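Local structure of pentafunctional AROM polypeptide (Schizosaccharomyces pombe, 5SWV) at residues V32-C36 and M518-F522; Y164-I168 and S193-P197. The protein carries dehydroquinate dehydratase and shikimate dehydrogenase in this fragment, enzymes that convert dehydroquinate to dehydroshikimate and then to shikimate. One frame throughout, in Å; residues are numbered along the deposited sequence.

Contact 1 of 2, residues V32-C36 and M518-F522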
ATOM      1  N   VAL A  32      -6.097  -2.065  10.032  1.00 39.83           N
ATOM      2  CA  VAL A  32      -5.992  -3.534   9.992  1.00 38.29           C
ATOM      3  C   VAL A  32      -5.231  -4.077   8.796  1.00 37.19           C
ATOM      4  O   VAL A  32      -4.875  -5.240   8.799  1.00 36.72           O
ATOM      5  CB  VAL A  32      -7.361  -4.247  10.037  1.00 37.99           C
ATOM      6  CG1 VAL A  32      -8.186  -3.741  11.203  1.00 38.80           C
ATOM      7  CG2 VAL A  32      -8.129  -4.090   8.741  1.00 38.16           C
ATOM      8  N   THR A  33      -5.014  -3.261   7.770  1.00 36.64           N
ATOM      9  CA  THR A  33      -4.282  -3.702   6.572  1.00 36.66           C
ATOM     10  C   THR A  33      -2.790  -3.365   6.594  1.00 36.73           C
ATOM     11  O   THR A  33      -2.046  -3.830   5.729  1.00 36.90           O
ATOM     12  CB  THR A  33      -4.899  -3.138   5.274  1.00 36.12           C
ATOM     13  OG1 THR A  33      -4.918  -1.711   5.323  1.00 35.72           O
ATOM     14  CG2 THR A  33      -6.311  -3.649   5.107  1.00 36.34           C
ATOM     15  N   VAL A  34      -2.373  -2.547   7.558  1.00 36.80           N
ATOM     16  CA  VAL A  34      -0.960  -2.278   7.839  1.00 36.58           C
ATOM     17  C   VAL A  34      -0.088  -3.518   7.629  1.00 36.59           C
ATOM     18  O   VAL A  34      -0.389  -4.593   8.156  1.00 36.69           O
ATOM     19  CB  VAL A  34      -0.825  -1.749   9.289  1.00 37.42           C
ATOM     20  CG1 VAL A  34       0.536  -2.039   9.913  1.00 37.19           C
ATOM     21  CG2 VAL A  34      -1.132  -0.247   9.319  1.00 37.85           C
ATOM     22  N   GLY A  35       0.971  -3.356   6.832  1.00 36.42           N
ATOM     23  CA  GLY A  35       1.975  -4.389   6.605  1.00 36.18           C
ATOM     24  C   GLY A  35       1.611  -5.499   5.650  1.00 36.86           C
ATOM     25  O   GLY A  35       2.418  -6.405   5.431  1.00 37.53           O
ATOM     26  N   CYS A  36       0.416  -5.434   5.066  1.00 37.51           N
ATOM     27  CA  CYS A  36      -0.095  -6.487   4.190  1.00 37.67           C
ATOM     28  C   CYS A  36       0.033  -6.110   2.733  1.00 37.20           C
ATOM     29  O   CYS A  36      -0.155  -4.956   2.355  1.00 36.92           O
ATOM     30  CB  CYS A  36      -1.551  -6.766   4.506  1.00 38.34           C
ATOM     31  SG  CYS A  36      -1.793  -7.234   6.230  1.00 40.16           S
ATOM     32  N   MET A 518       6.656  -2.551   3.871  1.00 36.18           N
ATOM     33  CA  MET A 518       5.416  -2.568   4.657  1.00 36.74           C
ATOM     34  C   MET A 518       4.858  -1.176   4.855  1.00 35.31           C
ATOM     35  O   MET A 518       5.610  -0.236   5.062  1.00 33.73           O
ATOM     36  CB  MET A 518       5.700  -3.186   6.027  1.00 38.38           C
ATOM     37  CG  MET A 518       6.166  -4.641   5.928  1.00 39.86           C
ATOM     38  SD  MET A 518       6.586  -5.460   7.474  1.00 40.73           S
ATOM     39  CE  MET A 518       7.725  -4.264   8.127  1.00 41.67           C
ATOM     40  N   THR A 519       3.534  -1.051   4.800  1.00 35.23           N
ATOM     41  CA  THR A 519       2.892   0.210   5.144  1.00 35.63           C
ATOM     42  C   THR A 519       2.809   0.324   6.645  1.00 35.81           C
ATOM     43  O   THR A 519       2.977  -0.659   7.350  1.00 35.94           O
ATOM     44  CB  THR A 519       1.464   0.335   4.607  1.00 35.80           C
ATOM     45  OG1 THR A 519       0.655  -0.658   5.231  1.00 36.63           O
ATOM     46  CG2 THR A 519       1.415   0.198   3.074  1.00 35.37           C
ATOM     47  N   ALA A 520       2.547   1.535   7.118  1.00 36.18           N
ATOM     48  CA  ALA A 520       2.332   1.818   8.532  1.00 36.86           C
ATOM     49  C   ALA A 520       1.077   2.696   8.674  1.00 37.79           C
ATOM     50  O   ALA A 520       0.780   3.459   7.767  1.00 39.49           O
ATOM     51  CB  ALA A 520       3.550   2.525   9.090  1.00 36.87           C
ATOM     52  N   PRO A 521       0.359   2.625   9.813  1.00 38.79           N
ATOM     53  CA  PRO A 521      -0.918   3.341   9.924  1.00 39.40           C
ATOM     54  C   PRO A 521      -0.743   4.846  10.101  1.00 39.40           C
ATOM     55  O   PRO A 521       0.040   5.276  10.957  1.00 39.12           O
ATOM     56  CB  PRO A 521      -1.545   2.742  11.184  1.00 39.79           C
ATOM     57  CG  PRO A 521      -0.398   2.247  12.007  1.00 39.49           C
ATOM     58  CD  PRO A 521       0.829   2.177  11.136  1.00 39.39           C
ATOM     59  N   PHE A 522      -1.468   5.632   9.305  1.00 39.23           N
ATOM     60  CA  PHE A 522      -1.295   7.075   9.320  1.00 39.28           C
ATOM     61  C   PHE A 522      -1.680   7.681  10.663  1.00 39.81           C
ATOM     62  O   PHE A 522      -0.909   8.438  11.219  1.00 40.67           O
ATOM     63  CB  PHE A 522      -2.093   7.720   8.199  1.00 39.63           C
ATOM     64  CG  PHE A 522      -2.218   9.217   8.319  1.00 39.99           C
ATOM     65  CD1 PHE A 522      -1.246  10.052   7.796  1.00 39.74           C
ATOM     66  CD2 PHE A 522      -3.322   9.788   8.953  1.00 40.20           C
ATOM     67  CE1 PHE A 522      -1.369  11.428   7.903  1.00 39.94           C
ATOM     68  CE2 PHE A 522      -3.451  11.162   9.065  1.00 40.31           C
ATOM     69  CZ  PHE A 522      -2.474  11.984   8.537  1.00 40.29           C
TER

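Contact 2 of 2, residues Y164-I168 and S193-P197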
ATOM      1  N   TYR A 164      -3.036 -26.890 -13.016  1.00 40.42           N
ATOM      2  CA  TYR A 164      -3.849 -25.686 -12.943  1.00 39.68           C
ATOM      3  C   TYR A 164      -3.223 -24.475 -12.225  1.00 38.53           C
ATOM      4  O   TYR A 164      -3.672 -23.351 -12.428  1.00 37.94           O
ATOM      5  CB  TYR A 164      -5.158 -26.044 -12.236  1.00 40.36           C
ATOM      6  CG  TYR A 164      -5.854 -27.277 -12.786  1.00 41.37           C
ATOM      7  CD1 TYR A 164      -6.382 -27.274 -14.080  1.00 42.26           C
ATOM      8  CD2 TYR A 164      -5.998 -28.444 -12.020  1.00 41.64           C
ATOM      9  CE1 TYR A 164      -7.025 -28.385 -14.600  1.00 42.29           C
ATOM     10  CE2 TYR A 164      -6.654 -29.559 -12.536  1.00 42.07           C
ATOM     11  CZ  TYR A 164      -7.155 -29.511 -13.831  1.00 42.57           C
ATOM     12  OH  TYR A 164      -7.788 -30.579 -14.393  1.00 45.50           O
ATOM     13  N   ALA A 165      -2.204 -24.685 -11.396  1.00 38.11           N
ATOM     14  CA  ALA A 165      -1.855 -23.690 -10.364  1.00 37.56           C
ATOM     15  C   ALA A 165      -1.007 -22.519 -10.824  1.00 36.79           C
ATOM     16  O   ALA A 165      -0.052 -22.707 -11.540  1.00 37.00           O
ATOM     17  CB  ALA A 165      -1.137 -24.376  -9.220  1.00 37.54           C
ATOM     18  N   ASP A 166      -1.343 -21.322 -10.373  1.00 36.62           N
ATOM     19  CA  ASP A 166      -0.398 -20.204 -10.377  1.00 37.52           C
ATOM     20  C   ASP A 166       0.397 -20.131  -9.056  1.00 37.18           C
ATOM     21  O   ASP A 166       1.522 -19.625  -9.031  1.00 37.60           O
ATOM     22  CB  ASP A 166      -1.134 -18.884 -10.602  1.00 38.41           C
ATOM     23  CG  ASP A 166      -1.817 -18.826 -11.942  1.00 39.06           C
ATOM     24  OD1 ASP A 166      -1.113 -18.648 -12.950  1.00 40.73           O
ATOM     25  OD2 ASP A 166      -3.057 -18.956 -11.997  1.00 39.64           O
ATOM     26  N   VAL A 167      -0.230 -20.562  -7.960  1.00 35.96           N
ATOM     27  CA  VAL A 167       0.403 -20.678  -6.645  1.00 35.14           C
ATOM     28  C   VAL A 167      -0.107 -21.960  -6.005  1.00 34.85           C
ATOM     29  O   VAL A 167      -1.244 -22.355  -6.265  1.00 35.49           O
ATOM     30  CB  VAL A 167       0.023 -19.501  -5.720  1.00 34.77           C
ATOM     31  CG1 VAL A 167       0.713 -19.634  -4.349  1.00 34.47           C
ATOM     32  CG2 VAL A 167       0.342 -18.168  -6.391  1.00 33.98           C
ATOM     33  N   ILE A 168       0.718 -22.616  -5.189  1.00 34.16           N
ATOM     34  CA  ILE A 168       0.273 -23.800  -4.450  1.00 33.10           C
ATOM     35  C   ILE A 168       0.407 -23.494  -2.977  1.00 32.96           C
ATOM     36  O   ILE A 168       1.408 -22.948  -2.543  1.00 32.24           O
ATOM     37  CB  ILE A 168       1.059 -25.060  -4.818  1.00 33.10           C
ATOM     38  CG1 ILE A 168       0.858 -25.384  -6.302  1.00 33.47           C
ATOM     39  CG2 ILE A 168       0.598 -26.235  -3.966  1.00 32.99           C
ATOM     40  CD1 ILE A 168       1.646 -26.580  -6.814  1.00 33.86           C
ATOM     41  N   SER A 193      12.868 -28.812  -7.506  1.00 59.33           N
ATOM     42  CA  SER A 193      12.261 -29.608  -8.564  1.00 58.87           C
ATOM     43  C   SER A 193      11.130 -28.928  -9.329  1.00 58.31           C
ATOM     44  O   SER A 193      10.613 -29.524 -10.264  1.00 57.78           O
ATOM     45  CB  SER A 193      11.701 -30.890  -7.965  1.00 59.05           C
ATOM     46  OG  SER A 193      10.461 -30.622  -7.334  1.00 59.11           O
ATOM     47  N   MET A 194      10.732 -27.717  -8.932  1.00 58.56           N
ATOM     48  CA  MET A 194       9.553 -27.049  -9.504  1.00 58.49           C
ATOM     49  C   MET A 194       9.577 -25.556  -9.212  1.00 57.86           C
ATOM     50  O   MET A 194      10.101 -25.151  -8.184  1.00 59.94           O
ATOM     51  CB  MET A 194       8.292 -27.675  -8.922  1.00 59.09           C
ATOM     52  CG  MET A 194       7.151 -26.705  -8.678  1.00 60.72           C
ATOM     53  SD  MET A 194       6.058 -27.308  -7.407  1.00 64.89           S
ATOM     54  CE  MET A 194       5.956 -25.912  -6.282  1.00 63.27           C
ATOM     55  N   ASP A 195       8.957 -24.754 -10.077  1.00 56.72           N
ATOM     56  CA  ASP A 195       9.005 -23.282  -9.958  1.00 57.59           C
ATOM     57  C   ASP A 195       7.634 -22.550  -9.955  1.00 53.02           C
ATOM     58  O   ASP A 195       7.552 -21.349 -10.220  1.00 51.20           O
ATOM     59  CB  ASP A 195       9.899 -22.721 -11.068  1.00 62.91           C
ATOM     60  CG  ASP A 195       9.324 -22.972 -12.467  1.00 67.51           C
ATOM     61  OD1 ASP A 195       8.406 -23.832 -12.611  1.00 68.86           O
ATOM     62  OD2 ASP A 195       9.796 -22.303 -13.420  1.00 71.83           O
ATOM     63  N   ILE A 196       6.567 -23.276  -9.669  1.00 49.22           N
ATOM     64  CA  ILE A 196       5.327 -22.660  -9.247  1.00 46.67           C
ATOM     65  C   ILE A 196       5.626 -22.142  -7.846  1.00 43.60           C
ATOM     66  O   ILE A 196       6.227 -22.860  -7.057  1.00 43.60           O
ATOM     67  CB  ILE A 196       4.184 -23.697  -9.175  1.00 47.70           C
ATOM     68  CG1 ILE A 196       3.924 -24.327 -10.554  1.00 48.57           C
ATOM     69  CG2 ILE A 196       2.908 -23.077  -8.613  1.00 47.20           C
ATOM     70  CD1 ILE A 196       3.626 -25.818 -10.499  1.00 49.72           C
ATOM     71  N   PRO A 197       5.246 -20.899  -7.532  1.00 41.20           N
ATOM     72  CA  PRO A 197       5.510 -20.412  -6.175  1.00 40.95           C
ATOM     73  C   PRO A 197       4.677 -21.132  -5.124  1.00 41.16           C
ATOM     74  O   PRO A 197       3.560 -21.577  -5.409  1.00 41.29           O
ATOM     75  CB  PRO A 197       5.152 -18.927  -6.235  1.00 40.87           C
ATOM     76  CG  PRO A 197       4.366 -18.754  -7.483  1.00 41.16           C
ATOM     77  CD  PRO A 197       4.786 -19.832  -8.425  1.00 41.15           C
TER

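Contact 1 of 2, residues V32-C36 and M518-F522
Gly35 and Thr519 are joined by the hydrogen bond that ties a tight turn of the dehydroquinase barrel to the shikimate dehydrogenase part of the chain. The turn, Thr33 to Cys36, is a type II beta turn between helix 29-32 and strand 38-42; its partner, 518-522, is the link between helices 500-516 and 522-530. Gly35 N donates to Thr519 OG1 at 3.2 Å, with an N-H...O angle of 162°. The hydroxyl faces the turn because chi1 of Thr519, at 64°, sets OG1 between the backbone N and the carbonyl carbon.

Val34 supplies the apolar half. Its CG2 methyl lies over the Pro521 ring, 3.5 Å from Pro521 CB and 3.6 Å from Pro521 CD, and the two side chains pass each other at a slant. The other methyl, CG1, comes within 3.8 Å of Thr519 O. A branched, compact valine thus packs against the proline ring and the threonine backbone at once, while Leu277 of helix 266-277 touches it from outside the two segments. Pro521 also rests on Leu276 of that helix, and it holds the N-cap position of helix 522-530, where a ring without an N-H costs no helical hydrogen bond.

Further out, the geometry of the turn itself positions the donor. Gly35 takes the third position of the type II turn with a positive phi of 78°, a region glycine enters readily, and its bare CA lies 4.0 Å from Met518 CB. Thr33 is held in turn by its OG1, hydrogen-bonded to Leu29 O, in the first turn of the short helix 29-32. The turn is closed by the bond from Cys36 N to Thr33 O, 3.0 Å long.

Contact 2 of 2, residues Y164-I168 and S193-P197
Ile168 and Pro197 bring the start of strand 167-173 beside the lead-in to strand 198-203, with Ile168 N donating to Pro197 O at 3.0 Å and an N-H...O angle of 164°. The carbonyl is aimed almost straight at the donor, and the same oxygen also receives a CA-H...O contact from Val167 CA at 3.5 Å. Ile168 is then paired further along with Ile199, which carries the ladder into the strand proper.

Among the side chains, Ile196 is central. Its CG2 methyl, anti to the backbone N, lies 3.9 Å from Ile168 CG1 and also faces Asp166 O and Ala165 CB, so one branch of a beta-branched residue fills the angle between the bend at 165-166 and the strand that follows. The Ile168 chain is extended beyond its first torsion, and its terminal CD1 reaches towards the methyl end of the Met194 thioether, 4.4 Å from Met194 CE; an unbranched methionine can reach this isoleucine from the loop.

These segments belong to a beta-alpha-beta crossover (strand 167-173, helix 177-193, strand 198-203), one at the start of its first strand and the other in the loop from its helix to its second strand, the sixth and seventh strands of the TIM barrel of a type I dehydroquinase. They meet where both strands begin, the end opposite to that at which TIM barrels carry their active sites.

Pro197 lies against the backbone before the strand, its CD 3.3 Å from Asp166 O. Its CG approaches Val167 CG2 at 4.2 Å, and Phe216 touches both of these residues. The Asp166 side chain leaves the backbone away from the 193-197 loop; its OD2 accepts from Leu135 N, tying the bend to strand 134-140, and forms a salt bridge with Lys130 NZ just before that strand.

Overall arrangement
Contact 2 stays within the dehydroquinase barrel, where 24 residues separate two segments that lead into adjacent parallel strands. Contact 1 joins that barrel to the shikimate dehydrogenase part across 481 intervening residues, so contact 2 is nested inside the loop it closes. Their centres are 28 Å apart and they do not touch; contact 1 lies close to the centre of the folded molecule, about 7 Å from it, and contact 2 well out, about 26 Å (centre to centre). Contact 1 is a surface meeting of two loops, relying on a side-chain hydroxyl and a valine on proline. Contact 2, partly buried, uses a main-chain bond of sheet type flanked by aliphatic side chains, as befits barrel construction.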